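Lysosome-associated membrane glycoprotein 1 (Mus musculus, PDB 5GV0) is a heavily glycosylated protein of the lysosomal membrane, whose luminal, membrane-proximal domain probably takes part in assembly with other LAMP molecules. Local coordinates at residues L111-T123 / D150-G162. Numbering follows the deposited sequence.
Sequences LQATVGNSYKCNT and DRFGSVEECVQDG
Glu156 spends both carboxylate oxygens on the turn that joins strands 112-114 and 118-121. OE2 takes two donors. Thr114 OG1 donates to the syn lone pair of Glu156 OE2 at 2.7 Å. Asn117 ND2 reaches Glu156 OE2 from above the carboxylate plane, at 2.9 Å. The acceptor lies almost in the Asn117 amide plane, though amide and carboxylate are turned 70° apart. The other oxygen, OE1, accepts from Thr114 N, also from above the plane, and from a water that donates to Gln112 O as well. The carboxylate is thus held by protein donors at both oxygens. The extended Glu156 chain, with chi2 -170°, carries it across to the type II turn Thr114-Asn117.

Strand 155-157 pairs in parallel with strand 118-121 at the margin of one sheet of this luminal LAMP domain. Strand 140-144 flanks 118-121 on its other side. Strand 112-114 belongs to the second sheet, where it pairs with strand 81-92, so Glu156 links the two sheets. The parallel ladder satisfies Ser118 N with Ser154 O, Glu156 N with Ser118 O, Lys120 N with Glu156 O, and Cys158 N with Lys120 O. Ser118 OG donates to Gly153 O at 2.9 Å and also bonds to Gln141. On the Ser118 face, Val155 CG1 packs 3.6 Å from Lys120 CB.

Past the ladder, the Cys121-Cys158 disulfide ties segments 111-123 and 150-162 together covalently, with chi3 77°. Asp161, in a short 3-10 segment, then closes the end. Its OD2 receives Asn122 N at 2.8 Å through the syn lone pair. Thr123 OG1 donates to Asp161 OD1 at 2.7 Å, approaching nearly along the C-O axis.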
loop_
_atom_site.group_PDB
_atom_site.type_symbol
_atom_site.label_atom_id
_atom_site.label_comp_id
_atom_site.label_asym_id
_atom_site.label_seq_id
_atom_site.Cartn_x
_atom_site.Cartn_y
_atom_site.Cartn_z
ATOM N N LEU A 111 -3.300 -8.442 -1.932
ATOM C CA LEU A 111 -1.888 -8.803 -1.812
ATOM C C LEU A 111 -1.713 -9.974 -0.838
ATOM O O LEU A 111 -0.773 -10.014 -0.047
ATOM C CB LEU A 111 -1.061 -7.588 -1.360
ATOM C CG LEU A 111 -1.357 -6.232 -2.012
ATOM C CD1 LEU A 111 -0.368 -5.168 -1.517
ATOM C CD2 LEU A 111 -1.334 -6.327 -3.537
ATOM N N GLN A 112 -2.630 -10.931 -0.905
ATOM C CA GLN A 112 -2.655 -12.023 0.054
ATOM C C GLN A 112 -1.692 -13.143 -0.315
ATOM O O GLN A 112 -1.656 -13.599 -1.459
ATOM C CB GLN A 112 -4.070 -12.579 0.180
ATOM C CG GLN A 112 -4.200 -13.693 1.218
ATOM C CD GLN A 112 -5.642 -14.076 1.496
ATOM O OE1 GLN A 112 -6.223 -13.659 2.498
ATOM N NE2 GLN A 112 -6.222 -14.882 0.615
ATOM N N ALA A 113 -0.926 -13.596 0.671
ATOM C CA ALA A 113 -0.025 -14.717 0.473
ATOM C C ALA A 113 0.204 -15.467 1.773
ATOM O O ALA A 113 -0.062 -14.962 2.866
ATOM C CB ALA A 113 1.310 -14.243 -0.102
ATOM N N THR A 114 0.701 -16.688 1.631
ATOM C CA THR A 114 1.095 -17.514 2.751
ATOM C C THR A 114 2.202 -16.871 3.576
ATOM O O THR A 114 3.199 -16.398 3.036
ATOM C CB THR A 114 1.577 -18.873 2.252
ATOM O OG1 THR A 114 0.573 -19.450 1.401
ATOM C CG2 THR A 114 1.894 -19.801 3.414
ATOM N N VAL A 115 2.035 -16.869 4.895
ATOM C CA VAL A 115 3.070 -16.373 5.790
ATOM C C VAL A 115 4.375 -17.139 5.561
ATOM O O VAL A 115 4.387 -18.378 5.565
ATOM C CB VAL A 115 2.617 -16.492 7.262
ATOM C CG1 VAL A 115 3.761 -16.212 8.193
ATOM C CG2 VAL A 115 1.460 -15.539 7.521
ATOM N N GLY A 116 5.461 -16.406 5.329
ATOM C CA GLY A 116 6.738 -17.018 5.008
ATOM C C GLY A 116 7.049 -17.068 3.522
ATOM O O GLY A 116 8.186 -17.339 3.122
ATOM N N ASN A 117 6.027 -16.834 2.707
ATOM C CA ASN A 117 6.190 -16.665 1.271
ATOM C C ASN A 117 6.011 -15.196 0.938
ATOM O O ASN A 117 5.577 -14.418 1.782
ATOM C CB ASN A 117 5.174 -17.504 0.493
ATOM C CG ASN A 117 5.528 -18.973 0.457
ATOM O OD1 ASN A 117 6.621 -19.373 0.842
ATOM N ND2 ASN A 117 4.598 -19.791 -0.028
ATOM N N SER A 118 6.340 -14.816 -0.289
ATOM C CA SER A 118 6.064 -13.454 -0.744
ATOM C C SER A 118 4.974 -13.430 -1.811
ATOM O O SER A 118 4.788 -14.398 -2.556
ATOM C CB SER A 118 7.345 -12.788 -1.271
ATOM O OG SER A 118 7.928 -13.504 -2.354
ATOM N N TYR A 119 4.227 -12.331 -1.839
ATOM C CA TYR A 119 3.239 -12.079 -2.881
ATOM C C TYR A 119 3.923 -11.344 -4.012
ATOM O O TYR A 119 4.653 -10.393 -3.758
ATOM C CB TYR A 119 2.065 -11.245 -2.350
ATOM C CG TYR A 119 1.059 -10.861 -3.417
ATOM C CD1 TYR A 119 0.032 -11.726 -3.764
ATOM C CD2 TYR A 119 1.137 -9.640 -4.077
ATOM C CE1 TYR A 119 -0.888 -11.391 -4.743
ATOM C CE2 TYR A 119 0.221 -9.297 -5.060
ATOM C CZ TYR A 119 -0.790 -10.174 -5.382
ATOM O OH TYR A 119 -1.713 -9.840 -6.358
ATOM N N LYS A 120 3.684 -11.766 -5.249
ATOM C CA LYS A 120 4.251 -11.072 -6.401
ATOM C C LYS A 120 3.221 -10.931 -7.512
ATOM O O LYS A 120 2.495 -11.876 -7.827
ATOM C CB LYS A 120 5.489 -11.805 -6.922
ATOM C CG LYS A 120 6.228 -11.050 -8.026
ATOM C CD LYS A 120 7.503 -11.767 -8.435
ATOM C CE LYS A 120 8.200 -11.025 -9.566
ATOM N NZ LYS A 120 9.359 -11.791 -10.098
ATOM N N CYS A 121 3.157 -9.747 -8.112
ATOM C CA CYS A 121 2.268 -9.543 -9.242
ATOM C C CYS A 121 2.763 -8.392 -10.100
ATOM O O CYS A 121 3.101 -7.333 -9.582
ATOM C CB CYS A 121 0.844 -9.276 -8.757
ATOM S SG CYS A 121 -0.397 -9.395 -10.090
ATOM N N ASN A 122 2.810 -8.614 -11.412
ATOM C CA ASN A 122 3.225 -7.594 -12.374
ATOM C C ASN A 122 2.042 -7.085 -13.191
ATOM O O ASN A 122 2.207 -6.321 -14.142
ATOM C CB ASN A 122 4.305 -8.154 -13.304
ATOM C CG ASN A 122 5.618 -8.396 -12.589
ATOM O OD1 ASN A 122 6.121 -7.525 -11.880
ATOM N ND2 ASN A 122 6.176 -9.587 -12.761
ATOM N N THR A 123 0.848 -7.533 -12.819
ATOM C CA THR A 123 -0.386 -7.078 -13.448
ATOM C C THR A 123 -1.013 -6.011 -12.566
ATOM O O THR A 123 -1.254 -6.241 -11.387
ATOM C CB THR A 123 -1.385 -8.235 -13.657
ATOM O OG1 THR A 123 -0.799 -9.222 -14.513
ATOM C CG2 THR A 123 -2.675 -7.732 -14.302
ATOM N N ASP A 150 16.212 -12.008 6.310
ATOM C CA ASP A 150 16.115 -10.658 5.753
ATOM C C ASP A 150 15.919 -10.610 4.230
ATOM O O ASP A 150 16.409 -9.705 3.553
ATOM C CB ASP A 150 17.356 -9.853 6.151
ATOM C CG ASP A 150 17.414 -9.587 7.640
ATOM O OD1 ASP A 150 16.422 -9.075 8.219
ATOM O OD2 ASP A 150 18.450 -9.901 8.242
ATOM N N ARG A 151 15.152 -11.559 3.701
ATOM C CA ARG A 151 14.899 -11.607 2.266
ATOM C C ARG A 151 13.531 -12.203 1.980
ATOM O O ARG A 151 12.941 -12.830 2.857
ATOM C CB ARG A 151 15.978 -12.417 1.550
ATOM C CG ARG A 151 16.018 -13.884 1.948
ATOM C CD ARG A 151 17.153 -14.571 1.224
ATOM N NE ARG A 151 17.269 -15.989 1.560
ATOM C CZ ARG A 151 18.196 -16.782 1.033
ATOM N NH1 ARG A 151 19.054 -16.283 0.154
ATOM N NH2 ARG A 151 18.264 -18.060 1.368
ATOM N N PHE A 152 13.030 -11.988 0.762
ATOM C CA PHE A 152 11.740 -12.537 0.353
ATOM C C PHE A 152 11.745 -14.047 0.402
ATOM O O PHE A 152 12.716 -14.679 -0.026
ATOM C CB PHE A 152 11.374 -12.117 -1.071
ATOM C CG PHE A 152 10.934 -10.685 -1.205
ATOM C CD1 PHE A 152 9.864 -10.197 -0.469
ATOM C CD2 PHE A 152 11.568 -9.841 -2.111
ATOM C CE1 PHE A 152 9.450 -8.872 -0.612
ATOM C CE2 PHE A 152 11.158 -8.519 -2.262
ATOM C CZ PHE A 152 10.101 -8.035 -1.510
ATOM N N GLY A 153 10.647 -14.616 0.891
ATOM C CA GLY A 153 10.415 -16.041 0.768
ATOM C C GLY A 153 9.951 -16.399 -0.631
ATOM O O GLY A 153 9.822 -15.537 -1.506
ATOM N N SER A 154 9.688 -17.680 -0.849
ATOM C CA SER A 154 9.286 -18.161 -2.162
ATOM C C SER A 154 8.049 -17.445 -2.690
ATOM O O SER A 154 7.138 -17.092 -1.935
ATOM C CB SER A 154 9.032 -19.659 -2.113
ATOM O OG SER A 154 10.214 -20.330 -1.742
ATOM N N VAL A 155 8.035 -17.240 -3.997
ATOM C CA VAL A 155 7.042 -16.392 -4.643
ATOM C C VAL A 155 5.693 -17.067 -4.893
ATOM O O VAL A 155 5.622 -18.166 -5.452
ATOM C CB VAL A 155 7.582 -15.875 -5.993
ATOM C CG1 VAL A 155 6.475 -15.250 -6.822
ATOM C CG2 VAL A 155 8.709 -14.879 -5.759
ATOM N N GLU A 156 4.625 -16.397 -4.470
ATOM C CA GLU A 156 3.279 -16.756 -4.885
ATOM C C GLU A 156 2.836 -15.707 -5.886
ATOM O O GLU A 156 2.520 -14.578 -5.520
ATOM C CB GLU A 156 2.325 -16.834 -3.691
ATOM C CG GLU A 156 2.794 -17.823 -2.636
ATOM C CD GLU A 156 1.767 -18.108 -1.561
ATOM O OE1 GLU A 156 0.826 -17.303 -1.383
ATOM O OE2 GLU A 156 1.902 -19.153 -0.896
ATOM N N GLU A 157 2.843 -16.071 -7.161
ATOM C CA GLU A 157 2.579 -15.111 -8.224
ATOM C C GLU A 157 1.098 -15.070 -8.565
ATOM O O GLU A 157 0.458 -16.117 -8.689
ATOM C CB GLU A 157 3.403 -15.457 -9.463
ATOM C CG GLU A 157 3.447 -14.352 -10.509
ATOM C CD GLU A 157 4.593 -14.523 -11.495
ATOM O OE1 GLU A 157 5.056 -15.667 -11.687
ATOM O OE2 GLU A 157 5.038 -13.509 -12.074
ATOM N N CYS A 158 0.555 -13.863 -8.713
ATOM C CA CYS A 158 -0.843 -13.694 -9.098
ATOM C C CYS A 158 -1.143 -14.459 -10.387
ATOM O O CYS A 158 -0.318 -14.514 -11.297
ATOM C CB CYS A 158 -1.183 -12.213 -9.262
ATOM S SG CYS A 158 -0.286 -11.370 -10.588
ATOM N N VAL A 159 -2.326 -15.061 -10.441
ATOM C CA VAL A 159 -2.729 -15.881 -11.579
ATOM C C VAL A 159 -2.683 -15.089 -12.885
ATOM O O VAL A 159 -2.316 -15.621 -13.935
ATOM C CB VAL A 159 -4.148 -16.459 -11.359
ATOM C CG1 VAL A 159 -4.602 -17.262 -12.562
ATOM C CG2 VAL A 159 -4.173 -17.320 -10.104
ATOM N N GLN A 160 -3.014 -13.805 -12.798
ATOM C CA GLN A 160 -3.104 -12.934 -13.966
ATOM C C GLN A 160 -1.778 -12.759 -14.705
ATOM O O GLN A 160 -1.766 -12.380 -15.879
ATOM C CB GLN A 160 -3.645 -11.561 -13.553
ATOM C CG GLN A 160 -5.081 -11.574 -13.040
ATOM C CD GLN A 160 -5.185 -11.854 -11.552
ATOM O OE1 GLN A 160 -4.271 -12.411 -10.940
ATOM N NE2 GLN A 160 -6.307 -11.460 -10.958
ATOM N N ASP A 161 -0.666 -13.031 -14.026
ATOM C CA ASP A 161 0.651 -12.931 -14.649
ATOM C C ASP A 161 0.903 -14.092 -15.606
ATOM O O ASP A 161 1.877 -14.087 -16.356
ATOM C CB ASP A 161 1.760 -12.889 -13.591
ATOM C CG ASP A 161 1.993 -11.497 -13.036
ATOM O OD1 ASP A 161 1.333 -10.546 -13.498
ATOM O OD2 ASP A 161 2.851 -11.357 -12.138
ATOM N N GLY A 162 0.027 -15.091 -15.570
ATOM C CA GLY A 162 0.117 -16.205 -16.495
ATOM C C GLY A 162 -0.189 -15.769 -17.915
ATOM O O GLY A 162 -0.886 -14.775 -18.129
HETATM O O HOH W 1 -0.839 -15.745 -2.885
#